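PDB 4PE6: putative ABC transporter from Thermobispora bispora, which probably serves as the solute-binding component of an ABC transporter for sugar-like compounds, and binds a trihydroxybutanoic acid. Local coordinates for residues A72-L77 and Q96-Q101; L274-D279 and L317-V322. One frame throughout, in Å; residues are numbered along the deposited sequence.

Interaction 1. Residues A72-L77 and Q96-Q101; sequences AQIKSL and QPVIQQ
Gln101, whose backbone N bonds to Pro97 O at 2.9 Å in the first turn of helix 96-104, sends its side chain back across to Lys75 on helix 67-78. The two helices are neighbours in one helical layer of the Rossmann-like, alternating strand-helix lobe of a periplasmic binding protein. One connects strand 55-60 to strand 84-88 and the other strand 84-88 to strand 108-112, so they run almost the same way, 9° apart with their segment axes 10.2 Å from each other.

No hydrogen bond joins them; the meeting is mostly between hydrocarbon groups, and Val98 sits in the middle of it. Its CG1 is wedged between backbone N and carbonyl carbon (chi1 76°), which leaves CG2 opposite the N and pointing at the other helix. There CG2 rests against Ile74 CG2 at 3.6 Å, while CG1 faces the same Ile74 methyl at 4.0 Å, so that methyl lies against both branches. On the solvent side, the aliphatic part of Lys75 lies over the valine, with CG 3.8 Å from Val98 CG2. Cutting Val98 back to alanine removes both methyls, which is likely to leave a gap beside Ile74 CG2 and the lysine stem without the methyl it leans on. The other branch of Ile74 heads for the sheet, where the residue meets Leu85 and Ile87 of strand 84-88.

Farther out the contact thins: the extended Gln101 and Lys75 chains cross at about a right angle, bringing OE1 of Gln101 to 4.0 Å from CE of Lys75.

Interaction 2. Residues L274-D279 and L317-V322; sequences LLEGRD and LFRQQV
Arg278 and Arg319 lay their guanidinium groups one on the other. From its CB, the Arg278 chain leaves with CG opposite the carbonyl carbon (chi1 -65°) and stays extended to NE, which brings the charged end against the guanidinium that Arg319 extends from helix 315-327. CD is the first atom to feel the partner, with NH2 of Arg319 at 4.2 Å. NE comes next and does two things. In the plane of its own group it gives a nearly straight hydrogen bond to Glu276 OE1 (3.0 Å, 171°) that is part of a salt bridge, though it reaches that oxygen from above the carboxylate plane. Over its face, NE also has Arg319 NH2 at 3.4 Å, two donors that do not bond.

CZ of Arg278 then stands 3.6 Å from CZ of Arg319, the planes being only 20° apart: an offset stack. At the tip the branches divide. Arg278 NH2 turns back to Glu276 OE1 in a weak bond and also lies 3.4 Å from Arg319 NH2, again donor to donor without a bond, while NH1 lies 3.9 Å from Arg319 CZ.

Two positive groups this close are probably made tolerable by the acids around them. Glu276 OE1 also pairs with Arg319 NH2, in a long salt bridge of 3.9 Å, and its OE2 pairs with Arg315. The stronger partner of Arg319 is Asp273, whose OD1 binds NH2. The backbone sets up the cluster: Gly277, with positive phi, is the C-prime residue of a Schellman motif closing helix 263-275, and the turn puts Glu276 and Arg278 side by side. The result is a surface salt-bridge network built on a stacked arginine pair at a helix C-terminus.

In the fold
Interactions 1 and 2 come in series along the chain and do not touch: their centres are 24 Å apart and their nearest atoms about 11 Å. What they share is the lobe whose parallel strands include 84-88 and 108-112. The helices of interaction 1 lie on one face of that sheet, where Ile74 and Ile99 meet strand 84-88. Helix 263-275 lies on the other face, its Leu274 against strands 108-112 and 122-126, and interaction 2 links the end of that helix to helix 315-327 near the C-terminus. The late part of the chain thus returns to the lobe built first. Neither contact includes a ligand-pocket residue.

Interaction 1. Residues A72-L77 and Q96-Q101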
loop_
_atom_site.group_PDB
_atom_site.type_symbol
_atom_site.label_atom_id
_atom_site.label_comp_id
_atom_site.label_asym_id
_atom_site.label_seq_id
_atom_site.Cartn_x
_atom_site.Cartn_y
_atom_site.Cartn_z
ATOM N N ALA A 72 -0.351 20.696 -8.389
ATOM C CA ALA A 72 -1.135 21.361 -9.437
ATOM C C ALA A 72 -2.506 20.716 -9.598
ATOM O O ALA A 72 -3.510 21.405 -9.696
ATOM C CB ALA A 72 -0.398 21.342 -10.776
ATOM N N GLN A 73 -2.549 19.391 -9.622
ATOM C CA GLN A 73 -3.824 18.702 -9.764
ATOM C C GLN A 73 -4.792 18.993 -8.613
ATOM O O GLN A 73 -6.000 19.130 -8.824
ATOM C CB GLN A 73 -3.597 17.210 -9.914
ATOM C CG GLN A 73 -2.973 16.823 -11.238
ATOM C CD GLN A 73 -2.611 15.346 -11.290
ATOM O OE1 GLN A 73 -2.342 14.713 -10.258
ATOM N NE2 GLN A 73 -2.610 14.786 -12.493
ATOM N N ILE A 74 -4.272 19.075 -7.398
ATOM C CA ILE A 74 -5.124 19.376 -6.267
ATOM C C ILE A 74 -5.732 20.784 -6.406
ATOM O O ILE A 74 -6.921 20.966 -6.174
ATOM C CB ILE A 74 -4.373 19.166 -4.937
ATOM C CG1 ILE A 74 -4.077 17.671 -4.758
ATOM C CG2 ILE A 74 -5.172 19.733 -3.772
ATOM C CD1 ILE A 74 -3.268 17.307 -3.524
ATOM N N LYS A 75 -4.945 21.760 -6.855
ATOM C CA LYS A 75 -5.492 23.090 -7.103
ATOM C C LYS A 75 -6.602 23.063 -8.161
ATOM O O LYS A 75 -7.619 23.730 -7.997
ATOM C CB LYS A 75 -4.391 24.073 -7.473
ATOM C CG LYS A 75 -3.395 24.264 -6.346
ATOM C CD LYS A 75 -2.147 24.983 -6.806
ATOM C CE LYS A 75 -1.213 25.222 -5.626
ATOM N NZ LYS A 75 0.045 25.832 -6.088
ATOM N N SER A 76 -6.444 22.279 -9.227
ATOM C CA SER A 76 -7.527 22.160 -10.219
ATOM C C SER A 76 -8.770 21.495 -9.605
ATOM O O SER A 76 -9.913 21.866 -9.927
ATOM C CB SER A 76 -7.068 21.436 -11.493
ATOM O OG SER A 76 -6.209 22.278 -12.259
ATOM N N LEU A 77 -8.557 20.539 -8.708
ATOM C CA LEU A 77 -9.676 19.917 -7.989
ATOM C C LEU A 77 -10.387 20.928 -7.093
ATOM O O LEU A 77 -11.620 20.943 -7.023
ATOM C CB LEU A 77 -9.220 18.712 -7.151
ATOM C CG LEU A 77 -9.059 17.397 -7.933
ATOM C CD1 LEU A 77 -8.307 16.376 -7.102
ATOM C CD2 LEU A 77 -10.411 16.864 -8.358
ATOM N N GLN A 96 1.959 20.090 1.858
ATOM C CA GLN A 96 1.483 20.749 3.068
ATOM C C GLN A 96 0.764 22.078 2.763
ATOM O O GLN A 96 -0.323 22.308 3.276
ATOM C CB GLN A 96 2.613 20.943 4.089
ATOM C CG GLN A 96 2.630 19.954 5.247
ATOM C CD GLN A 96 3.020 18.536 4.846
ATOM O OE1 GLN A 96 2.513 17.992 3.879
ATOM N NE2 GLN A 96 3.890 17.924 5.614
ATOM N N PRO A 97 1.362 22.944 1.924
ATOM C CA PRO A 97 0.678 24.220 1.657
ATOM C C PRO A 97 -0.684 24.039 0.974
ATOM O O PRO A 97 -1.650 24.672 1.365
ATOM C CB PRO A 97 1.674 24.967 0.762
ATOM C CG PRO A 97 3.014 24.436 1.199
ATOM C CD PRO A 97 2.763 22.975 1.472
ATOM N N VAL A 98 -0.783 23.158 -0.012
ATOM C CA VAL A 98 -2.054 23.017 -0.708
ATOM C C VAL A 98 -3.074 22.319 0.172
ATOM O O VAL A 98 -4.267 22.574 0.045
ATOM C CB VAL A 98 -1.930 22.343 -2.092
ATOM C CG1 VAL A 98 -1.726 20.842 -1.977
ATOM C CG2 VAL A 98 -3.161 22.653 -2.936
ATOM N N ILE A 99 -2.606 21.465 1.080
ATOM C CA ILE A 99 -3.507 20.833 2.047
ATOM C C ILE A 99 -4.093 21.921 2.927
ATOM O O ILE A 99 -5.297 21.951 3.164
ATOM C CB ILE A 99 -2.818 19.698 2.839
ATOM C CG1 ILE A 99 -2.641 18.469 1.929
ATOM C CG2 ILE A 99 -3.613 19.325 4.079
ATOM C CD1 ILE A 99 -1.772 17.371 2.523
ATOM N N GLN A 100 -3.254 22.842 3.384
ATOM C CA GLN A 100 -3.754 23.941 4.198
ATOM C C GLN A 100 -4.690 24.847 3.395
ATOM O O GLN A 100 -5.652 25.375 3.937
ATOM C CB GLN A 100 -2.602 24.730 4.801
ATOM C CG GLN A 100 -3.040 25.796 5.802
ATOM C CD GLN A 100 -3.676 25.197 7.030
ATOM O OE1 GLN A 100 -3.041 24.436 7.747
ATOM N NE2 GLN A 100 -4.938 25.526 7.276
ATOM N N GLN A 101 -4.420 25.010 2.098
ATOM C CA GLN A 101 -5.281 25.796 1.226
ATOM C C GLN A 101 -6.669 25.155 1.131
ATOM O O GLN A 101 -7.703 25.846 1.195
ATOM C CB GLN A 101 -4.638 25.932 -0.172
ATOM C CG GLN A 101 -5.472 26.713 -1.181
ATOM C CD GLN A 101 -4.896 26.695 -2.580
ATOM O OE1 GLN A 101 -3.684 26.593 -2.767
ATOM N NE2 GLN A 101 -5.772 26.805 -3.580
#

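Interaction 2. Residues L274-D279 and L317-V322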
loop_
_atom_site.group_PDB
_atom_site.type_symbol
_atom_site.label_atom_id
_atom_site.label_comp_id
_atom_site.label_asym_id
_atom_site.label_seq_id
_atom_site.Cartn_x
_atom_site.Cartn_y
_atom_site.Cartn_z
ATOM N N LEU A 274 -16.957 12.874 8.791
ATOM C CA LEU A 274 -16.457 14.217 9.030
ATOM C C LEU A 274 -17.470 15.246 8.537
ATOM O O LEU A 274 -17.740 16.250 9.217
ATOM C CB LEU A 274 -15.105 14.400 8.341
ATOM C CG LEU A 274 -13.905 13.730 9.033
ATOM C CD1 LEU A 274 -12.644 14.018 8.255
ATOM C CD2 LEU A 274 -13.719 14.190 10.462
ATOM N N LEU A 275 -18.038 14.987 7.362
ATOM C CA LEU A 275 -18.964 15.926 6.735
ATOM C C LEU A 275 -20.283 16.074 7.490
ATOM O O LEU A 275 -20.957 17.105 7.360
ATOM C CB LEU A 275 -19.236 15.512 5.283
ATOM C CG LEU A 275 -18.092 15.833 4.324
ATOM C CD1 LEU A 275 -18.353 15.197 2.950
ATOM C CD2 LEU A 275 -17.880 17.341 4.208
ATOM N N GLU A 276 -20.673 15.066 8.268
ATOM C CA GLU A 276 -21.863 15.189 9.109
ATOM C C GLU A 276 -21.552 15.548 10.567
ATOM O O GLU A 276 -22.351 15.292 11.462
ATOM C CB GLU A 276 -22.752 13.938 8.987
ATOM C CG GLU A 276 -22.147 12.618 9.436
ATOM C CD GLU A 276 -23.176 11.476 9.384
ATOM O OE1 GLU A 276 -23.595 10.955 10.456
ATOM O OE2 GLU A 276 -23.603 11.140 8.265
ATOM N N GLY A 277 -20.388 16.147 10.799
ATOM C CA GLY A 277 -20.041 16.694 12.120
ATOM C C GLY A 277 -19.478 15.739 13.166
ATOM O O GLY A 277 -19.357 16.104 14.352
ATOM N N ARG A 278 -19.120 14.526 12.752
ATOM C CA ARG A 278 -18.604 13.539 13.685
ATOM C C ARG A 278 -17.129 13.759 13.920
ATOM O O ARG A 278 -16.415 14.236 13.052
ATOM C CB ARG A 278 -18.820 12.120 13.182
ATOM C CG ARG A 278 -20.273 11.711 13.072
ATOM C CD ARG A 278 -20.355 10.268 12.622
ATOM N NE ARG A 278 -21.745 9.857 12.513
ATOM C CZ ARG A 278 -22.359 8.958 13.274
ATOM N NH1 ARG A 278 -21.725 8.285 14.223
ATOM N NH2 ARG A 278 -23.639 8.724 13.052
ATOM N N ASP A 279 -16.685 13.377 15.104
ATOM C CA ASP A 279 -15.306 13.558 15.502
ATOM C C ASP A 279 -14.568 12.289 15.197
ATOM O O ASP A 279 -15.064 11.209 15.482
ATOM C CB ASP A 279 -15.207 13.865 16.997
ATOM C CG ASP A 279 -15.689 15.254 17.328
ATOM O OD1 ASP A 279 -15.796 16.069 16.391
ATOM O OD2 ASP A 279 -15.962 15.534 18.503
ATOM N N LEU A 317 -18.225 -1.270 9.509
ATOM C CA LEU A 317 -16.914 -1.824 9.889
ATOM C C LEU A 317 -15.907 -0.708 10.122
ATOM O O LEU A 317 -15.115 -0.779 11.052
ATOM C CB LEU A 317 -16.378 -2.822 8.851
ATOM C CG LEU A 317 -17.090 -4.183 8.823
ATOM C CD1 LEU A 317 -16.574 -5.027 7.660
ATOM C CD2 LEU A 317 -16.931 -4.939 10.142
ATOM N N PHE A 318 -15.961 0.331 9.292
ATOM C CA PHE A 318 -15.141 1.523 9.516
ATOM C C PHE A 318 -15.337 2.088 10.927
ATOM O O PHE A 318 -14.377 2.258 11.672
ATOM C CB PHE A 318 -15.439 2.607 8.482
ATOM C CG PHE A 318 -14.870 3.943 8.848
ATOM C CD1 PHE A 318 -13.525 4.186 8.702
ATOM C CD2 PHE A 318 -15.679 4.937 9.384
ATOM C CE1 PHE A 318 -12.975 5.400 9.075
ATOM C CE2 PHE A 318 -15.138 6.153 9.755
ATOM C CZ PHE A 318 -13.788 6.391 9.590
ATOM N N ARG A 319 -16.592 2.368 11.278
ATOM C CA ARG A 319 -16.928 2.925 12.589
ATOM C C ARG A 319 -16.476 2.035 13.742
ATOM O O ARG A 319 -15.980 2.540 14.758
ATOM C CB ARG A 319 -18.429 3.229 12.687
ATOM C CG ARG A 319 -18.808 4.516 11.972
ATOM C CD ARG A 319 -20.310 4.708 11.942
ATOM N NE ARG A 319 -20.690 5.911 11.210
ATOM C CZ ARG A 319 -21.945 6.247 10.936
ATOM N NH1 ARG A 319 -22.945 5.474 11.325
ATOM N NH2 ARG A 319 -22.202 7.369 10.272
ATOM N N GLN A 320 -16.634 0.720 13.582
ATOM C CA GLN A 320 -16.135 -0.236 14.573
ATOM C C GLN A 320 -14.651 -0.063 14.815
ATOM O O GLN A 320 -14.202 -0.059 15.957
ATOM C CB GLN A 320 -16.374 -1.680 14.132
ATOM C CG GLN A 320 -17.795 -2.183 14.286
ATOM C CD GLN A 320 -17.927 -3.619 13.794
ATOM O OE1 GLN A 320 -16.994 -4.427 13.929
ATOM N NE2 GLN A 320 -19.079 -3.944 13.209
ATOM N N GLN A 321 -13.879 0.035 13.735
ATOM C CA GLN A 321 -12.425 0.195 13.855
ATOM C C GLN A 321 -12.068 1.514 14.515
ATOM O O GLN A 321 -11.150 1.559 15.330
ATOM C CB GLN A 321 -11.719 0.082 12.490
ATOM C CG GLN A 321 -10.223 0.411 12.518
ATOM C CD GLN A 321 -9.348 -0.694 13.101
ATOM O OE1 GLN A 321 -9.756 -1.852 13.182
ATOM N NE2 GLN A 321 -8.122 -0.335 13.489
ATOM N N VAL A 322 -12.797 2.575 14.171
ATOM C CA VAL A 322 -12.598 3.873 14.820
ATOM C C VAL A 322 -12.880 3.748 16.322
ATOM O O VAL A 322 -12.133 4.270 17.139
ATOM C CB VAL A 322 -13.462 4.977 14.182
ATOM C CG1 VAL A 322 -13.342 6.275 14.958
ATOM C CG2 VAL A 322 -13.048 5.215 12.726
#